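Local structure of citrinin polyketide synthase (Monascus purpureus, 5MPT) at residues 52-57 and 119-124; 226-231 and 235-240. The protein builds the keto-aldehyde precursor of the mycotoxin citrinin as a non-reducing polyketide synthase, of which this piece is the C-methyltransferase domain. One frame throughout, in Å; residues are numbered along the deposited sequence.

Contact 1: residues 52-57 and 119-124; sequences CVAHIV and KSVETM
Ala-54, in helix 40-62, and Val-121, in the first turn of helix 121-131, bring their backbones close, with 6.3 Å between the CA of Ala-54 and the CA of Val-121. Ala-54 CB meets Val-121 CG1 at 3.5 Å, a little tighter than usual for two carbons. Met-124, its chain extended beyond CG (chi2 -177°), brings both SD and CE to 3.7 Å from Ala-54 CB. The small alanine lets the backbones come this near, and the packing joins helix 40-62, in the helix-turn-helix family region, to helix 121-131, which comes later in the N-terminal part of the C-methyltransferase piece. Val-121 also lies over one face of the His-55 imidazole. Its CG1 sits 3.9 Å from the ring centroid and 17° off the normal, a CH-pi contact, while CB approaches CE1 of His-55 to 3.7 Å. The ring's NE2 is hydrogen-bonded to Ser-143 OG, which probably helps fix the ring's rotation. Ser-120 N-caps the second helix, its OG accepting from Thr-123 N at 2.9 Å.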
loop_
_atom_site.group_PDB
_atom_site.type_symbol
_atom_site.label_atom_id
_atom_site.label_comp_id
_atom_site.label_asym_id
_atom_site.label_seq_id
_atom_site.Cartn_x
_atom_site.Cartn_y
_atom_site.Cartn_z
ATOM N N CYS A 52 -2.421 18.379 -2.323
ATOM C CA CYS A 52 -3.756 17.846 -2.069
ATOM C C CYS A 52 -4.692 18.933 -1.552
ATOM O O CYS A 52 -5.850 19.063 -1.999
ATOM C CB CYS A 52 -3.710 16.711 -1.057
ATOM S SG CYS A 52 -2.812 15.212 -1.531
ATOM N N VAL A 53 -4.222 19.685 -0.560
ATOM C CA VAL A 53 -5.047 20.727 0.034
ATOM C C VAL A 53 -5.449 21.737 -1.023
ATOM O O VAL A 53 -6.604 22.146 -1.088
ATOM C CB VAL A 53 -4.303 21.382 1.210
ATOM C CG1 VAL A 53 -5.034 22.658 1.672
ATOM C CG2 VAL A 53 -4.161 20.359 2.347
ATOM N N ALA A 54 -4.506 22.147 -1.876
ATOM C CA ALA A 54 -4.836 23.105 -2.930
ATOM C C ALA A 54 -5.889 22.543 -3.868
ATOM O O ALA A 54 -6.820 23.252 -4.271
ATOM C CB ALA A 54 -3.584 23.483 -3.715
ATOM N N HIS A 55 -5.770 21.268 -4.217
ATOM C CA HIS A 55 -6.785 20.632 -5.049
ATOM C C HIS A 55 -8.138 20.608 -4.352
ATOM O O HIS A 55 -9.180 20.797 -4.986
ATOM C CB HIS A 55 -6.377 19.210 -5.381
ATOM C CG HIS A 55 -5.399 19.074 -6.495
ATOM N ND1 HIS A 55 -5.627 19.548 -7.763
ATOM C CD2 HIS A 55 -4.192 18.462 -6.538
ATOM C CE1 HIS A 55 -4.613 19.234 -8.545
ATOM N NE2 HIS A 55 -3.726 18.568 -7.822
ATOM N N ILE A 56 -8.138 20.403 -3.041
ATOM C CA ILE A 56 -9.388 20.381 -2.289
ATOM C C ILE A 56 -10.029 21.758 -2.296
ATOM O O ILE A 56 -11.233 21.906 -2.549
ATOM C CB ILE A 56 -9.125 19.889 -0.853
ATOM C CG1 ILE A 56 -8.761 18.421 -0.858
ATOM C CG2 ILE A 56 -10.356 20.131 0.016
ATOM C CD1 ILE A 56 -8.026 17.993 0.361
ATOM N N VAL A 57 -9.221 22.798 -2.060
ATOM C CA VAL A 57 -9.738 24.153 -2.055
ATOM C C VAL A 57 -10.372 24.479 -3.406
ATOM O O VAL A 57 -11.484 25.017 -3.480
ATOM C CB VAL A 57 -8.625 25.154 -1.708
ATOM C CG1 VAL A 57 -9.112 26.564 -2.000
ATOM C CG2 VAL A 57 -8.237 25.051 -0.254
ATOM N N LYS A 119 -0.180 29.905 -4.923
ATOM C CA LYS A 119 0.415 29.139 -6.000
ATOM C C LYS A 119 -0.627 28.192 -6.570
ATOM O O LYS A 119 -1.345 27.528 -5.815
ATOM C CB LYS A 119 1.634 28.374 -5.472
ATOM C CG LYS A 119 2.571 27.807 -6.526
ATOM C CD LYS A 119 3.794 27.140 -5.888
ATOM C CE LYS A 119 4.442 28.007 -4.806
ATOM N NZ LYS A 119 5.689 27.403 -4.269
ATOM N N SER A 120 -0.714 28.131 -7.898
ATOM C CA SER A 120 -1.629 27.197 -8.525
ATOM C C SER A 120 -1.174 25.756 -8.305
ATOM O O SER A 120 0.002 25.480 -8.046
ATOM C CB SER A 120 -1.726 27.435 -10.027
ATOM O OG SER A 120 -0.487 27.200 -10.649
ATOM N N VAL A 121 -2.132 24.835 -8.454
ATOM C CA VAL A 121 -1.795 23.414 -8.427
ATOM C C VAL A 121 -0.906 23.054 -9.602
ATOM O O VAL A 121 -0.102 22.121 -9.511
ATOM C CB VAL A 121 -3.060 22.547 -8.407
ATOM C CG1 VAL A 121 -3.837 22.785 -7.115
ATOM C CG2 VAL A 121 -3.962 22.812 -9.636
ATOM N N GLU A 122 -1.017 23.782 -10.716
ATOM C CA GLU A 122 -0.129 23.534 -11.847
ATOM C C GLU A 122 1.303 23.916 -11.509
ATOM O O GLU A 122 2.247 23.183 -11.836
ATOM C CB GLU A 122 -0.608 24.305 -13.078
ATOM C CG GLU A 122 -1.857 23.739 -13.697
ATOM C CD GLU A 122 -3.147 24.340 -13.141
ATOM O OE1 GLU A 122 -3.099 25.187 -12.222
ATOM O OE2 GLU A 122 -4.212 23.924 -13.622
ATOM N N THR A 123 1.492 25.057 -10.848
ATOM C CA THR A 123 2.841 25.446 -10.469
ATOM C C THR A 123 3.391 24.534 -9.363
ATOM O O THR A 123 4.565 24.160 -9.389
ATOM C CB THR A 123 2.860 26.902 -10.036
ATOM O OG1 THR A 123 2.288 27.707 -11.081
ATOM C CG2 THR A 123 4.275 27.336 -9.751
ATOM N N MET A 124 2.553 24.183 -8.381
ATOM C CA MET A 124 2.941 23.224 -7.347
ATOM C C MET A 124 3.457 21.934 -7.964
ATOM O O MET A 124 4.506 21.428 -7.573
ATOM C CB MET A 124 1.753 22.903 -6.424
ATOM C CG MET A 124 1.384 24.011 -5.426
ATOM S SD MET A 124 0.028 23.585 -4.298
ATOM C CE MET A 124 -0.250 25.144 -3.460
#

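Contact 2: residues 226-231 and 235-240; sequences PLLERL and VEYTMT
Leu-228 of the helix reaches both Val-235 and Tyr-237 of the strand that follows, and does so through a single methyl, CD1. Earlier in the segment, Pro-226 kinks helix 221-231, because its N makes no bond to the preceding turn; its O still accepts from Arg-230 N, and its ring packs against Tyr-257. Two residues on, Leu-228 turns to the strand, its CA 7.6 Å from the CA of Val-235. With CG set opposite the carbonyl carbon (chi1 -64°), the leucine extends toward the strand. Its CD1 comes to 3.5 Å from CD2 of the Tyr-237 ring and 4.1 Å from CE2 of the same ring, the two side chains crossing at about a right angle. CD1 also touches CG2 of Val-235 at 4.1 Å, a looser contact, and Leu-228 packs further on Ile-210 of strand 208-213. On the strand, Val-235 and Tyr-237 alternate with Glu-236, which points away from the helix and pairs with Arg-209. The Tyr-237 hydroxyl is hydrogen-bonded to Glu-212, so the buried polar end of the ring is satisfied while CD2 and CE2 meet the leucine. Strand 208-213, helix 221-231 and strand 235-241 form a beta-alpha-beta unit of the Rossmann-like methyltransferase fold.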
loop_
_atom_site.group_PDB
_atom_site.type_symbol
_atom_site.label_atom_id
_atom_site.label_comp_id
_atom_site.label_asym_id
_atom_site.label_seq_id
_atom_site.Cartn_x
_atom_site.Cartn_y
_atom_site.Cartn_z
ATOM N N PRO A 226 13.377 -11.917 -11.100
ATOM C CA PRO A 226 14.825 -11.884 -11.368
ATOM C C PRO A 226 15.643 -12.326 -10.184
ATOM O O PRO A 226 16.689 -12.974 -10.356
ATOM C CB PRO A 226 15.084 -10.410 -11.710
ATOM C CG PRO A 226 13.789 -9.881 -12.131
ATOM C CD PRO A 226 12.748 -10.610 -11.358
ATOM N N LEU A 227 15.207 -11.974 -8.972
ATOM C CA LEU A 227 15.905 -12.445 -7.779
ATOM C C LEU A 227 15.945 -13.971 -7.727
ATOM O O LEU A 227 17.002 -14.562 -7.504
ATOM C CB LEU A 227 15.244 -11.882 -6.521
ATOM C CG LEU A 227 15.863 -12.417 -5.220
ATOM C CD1 LEU A 227 17.304 -11.935 -5.073
ATOM C CD2 LEU A 227 15.058 -12.044 -3.994
ATOM N N LEU A 228 14.795 -14.626 -7.895
ATOM C CA LEU A 228 14.774 -16.087 -7.821
ATOM C C LEU A 228 15.518 -16.713 -8.998
ATOM O O LEU A 228 16.133 -17.774 -8.863
ATOM C CB LEU A 228 13.330 -16.573 -7.773
ATOM C CG LEU A 228 12.563 -16.117 -6.529
ATOM C CD1 LEU A 228 11.071 -16.229 -6.717
ATOM C CD2 LEU A 228 13.008 -16.953 -5.352
ATOM N N GLU A 229 15.453 -16.073 -10.164
ATOM C CA GLU A 229 16.238 -16.504 -11.314
ATOM C C GLU A 229 17.726 -16.541 -10.977
ATOM O O GLU A 229 18.410 -17.539 -11.231
ATOM C CB GLU A 229 15.956 -15.554 -12.479
ATOM C CG GLU A 229 16.531 -15.929 -13.830
ATOM C CD GLU A 229 16.102 -14.947 -14.916
ATOM O OE1 GLU A 229 16.281 -13.721 -14.724
ATOM O OE2 GLU A 229 15.567 -15.399 -15.952
ATOM N N ARG A 230 18.239 -15.479 -10.361
ATOM C CA ARG A 230 19.669 -15.374 -10.062
ATOM C C ARG A 230 20.096 -16.306 -8.936
ATOM O O ARG A 230 21.235 -16.783 -8.921
ATOM C CB ARG A 230 20.021 -13.929 -9.692
ATOM C CG ARG A 230 21.278 -13.796 -8.835
ATOM C CD ARG A 230 21.742 -12.359 -8.711
ATOM N NE ARG A 230 20.803 -11.529 -7.961
ATOM C CZ ARG A 230 20.811 -11.381 -6.639
ATOM N NH1 ARG A 230 21.704 -12.012 -5.892
ATOM N NH2 ARG A 230 19.922 -10.591 -6.056
ATOM N N LEU A 231 19.219 -16.544 -7.961
ATOM C CA LEU A 231 19.585 -17.460 -6.879
ATOM C C LEU A 231 19.641 -18.908 -7.357
ATOM O O LEU A 231 20.451 -19.692 -6.847
ATOM C CB LEU A 231 18.617 -17.343 -5.706
ATOM C CG LEU A 231 18.591 -15.960 -5.062
ATOM C CD1 LEU A 231 17.501 -15.909 -3.992
ATOM C CD2 LEU A 231 19.992 -15.560 -4.502
ATOM N N VAL A 235 12.151 -23.480 -7.305
ATOM C CA VAL A 235 11.080 -22.618 -6.818
ATOM C C VAL A 235 9.861 -22.798 -7.705
ATOM O O VAL A 235 9.971 -23.053 -8.906
ATOM C CB VAL A 235 11.517 -21.133 -6.790
ATOM C CG1 VAL A 235 11.981 -20.695 -8.164
ATOM C CG2 VAL A 235 10.369 -20.229 -6.322
ATOM N N GLU A 236 8.690 -22.666 -7.091
ATOM C CA GLU A 236 7.427 -22.473 -7.787
ATOM C C GLU A 236 6.809 -21.209 -7.213
ATOM O O GLU A 236 6.510 -21.154 -6.013
ATOM C CB GLU A 236 6.509 -23.693 -7.609
ATOM C CG GLU A 236 7.052 -24.978 -8.250
ATOM C CD GLU A 236 6.349 -26.252 -7.760
ATOM O OE1 GLU A 236 5.334 -26.139 -7.038
ATOM O OE2 GLU A 236 6.819 -27.365 -8.097
ATOM N N TYR A 237 6.680 -20.174 -8.056
ATOM C CA TYR A 237 6.124 -18.874 -7.673
ATOM C C TYR A 237 4.737 -18.717 -8.269
ATOM O O TYR A 237 4.590 -18.657 -9.493
ATOM C CB TYR A 237 7.027 -17.760 -8.160
ATOM C CG TYR A 237 6.750 -16.408 -7.556
ATOM C CD1 TYR A 237 5.667 -15.641 -7.963
ATOM C CD2 TYR A 237 7.605 -15.883 -6.602
ATOM C CE1 TYR A 237 5.446 -14.382 -7.422
ATOM C CE2 TYR A 237 7.400 -14.639 -6.063
ATOM C CZ TYR A 237 6.313 -13.890 -6.474
ATOM O OH TYR A 237 6.122 -12.643 -5.923
ATOM N N THR A 238 3.725 -18.668 -7.410
ATOM C CA THR A 238 2.347 -18.532 -7.835
ATOM C C THR A 238 1.966 -17.074 -7.621
ATOM O O THR A 238 1.864 -16.597 -6.482
ATOM C CB THR A 238 1.436 -19.498 -7.073
ATOM O OG1 THR A 238 1.909 -20.842 -7.239
ATOM C CG2 THR A 238 0.005 -19.419 -7.583
ATOM N N MET A 239 1.790 -16.362 -8.721
ATOM C CA MET A 239 1.374 -14.977 -8.686
ATOM C C MET A 239 -0.145 -14.937 -8.783
ATOM O O MET A 239 -0.726 -15.497 -9.722
ATOM C CB MET A 239 2.013 -14.212 -9.835
ATOM C CG MET A 239 1.702 -12.751 -9.812
ATOM S SD MET A 239 2.107 -11.990 -11.367
ATOM C CE MET A 239 1.653 -10.304 -10.975
ATOM N N THR A 240 -0.789 -14.290 -7.816
ATOM C CA THR A 240 -2.246 -14.269 -7.765
ATOM C C THR A 240 -2.777 -12.873 -7.457
ATOM O O THR A 240 -2.057 -11.990 -6.982
ATOM C CB THR A 240 -2.771 -15.255 -6.717
ATOM O OG1 THR A 240 -2.702 -14.679 -5.411
ATOM C CG2 THR A 240 -1.985 -16.567 -6.731
#

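The two contacts illustrate how one chain builds two differently organised parts. Contact 1 comes first in sequence and closes before contact 2 opens; their centres lie 42 Å apart, on opposite sides of the chain's centre, with nearest atoms about 28 Å apart, and they share no helix or strand. Contact 1 packs helix against helix in the N-terminal portion, whereas contact 2 packs a helix on a strand of the seven-stranded mixed sheet. Neither lies at the active site or in the ligand pocket, although the Tyr-237 side chain of contact 2 is about 9 Å from the bound S-adenosyl-L-homocysteine. Contact 2 belongs to the Rossmann-like fold that holds the ligand, contact 1 to the mainly helical N-terminal part.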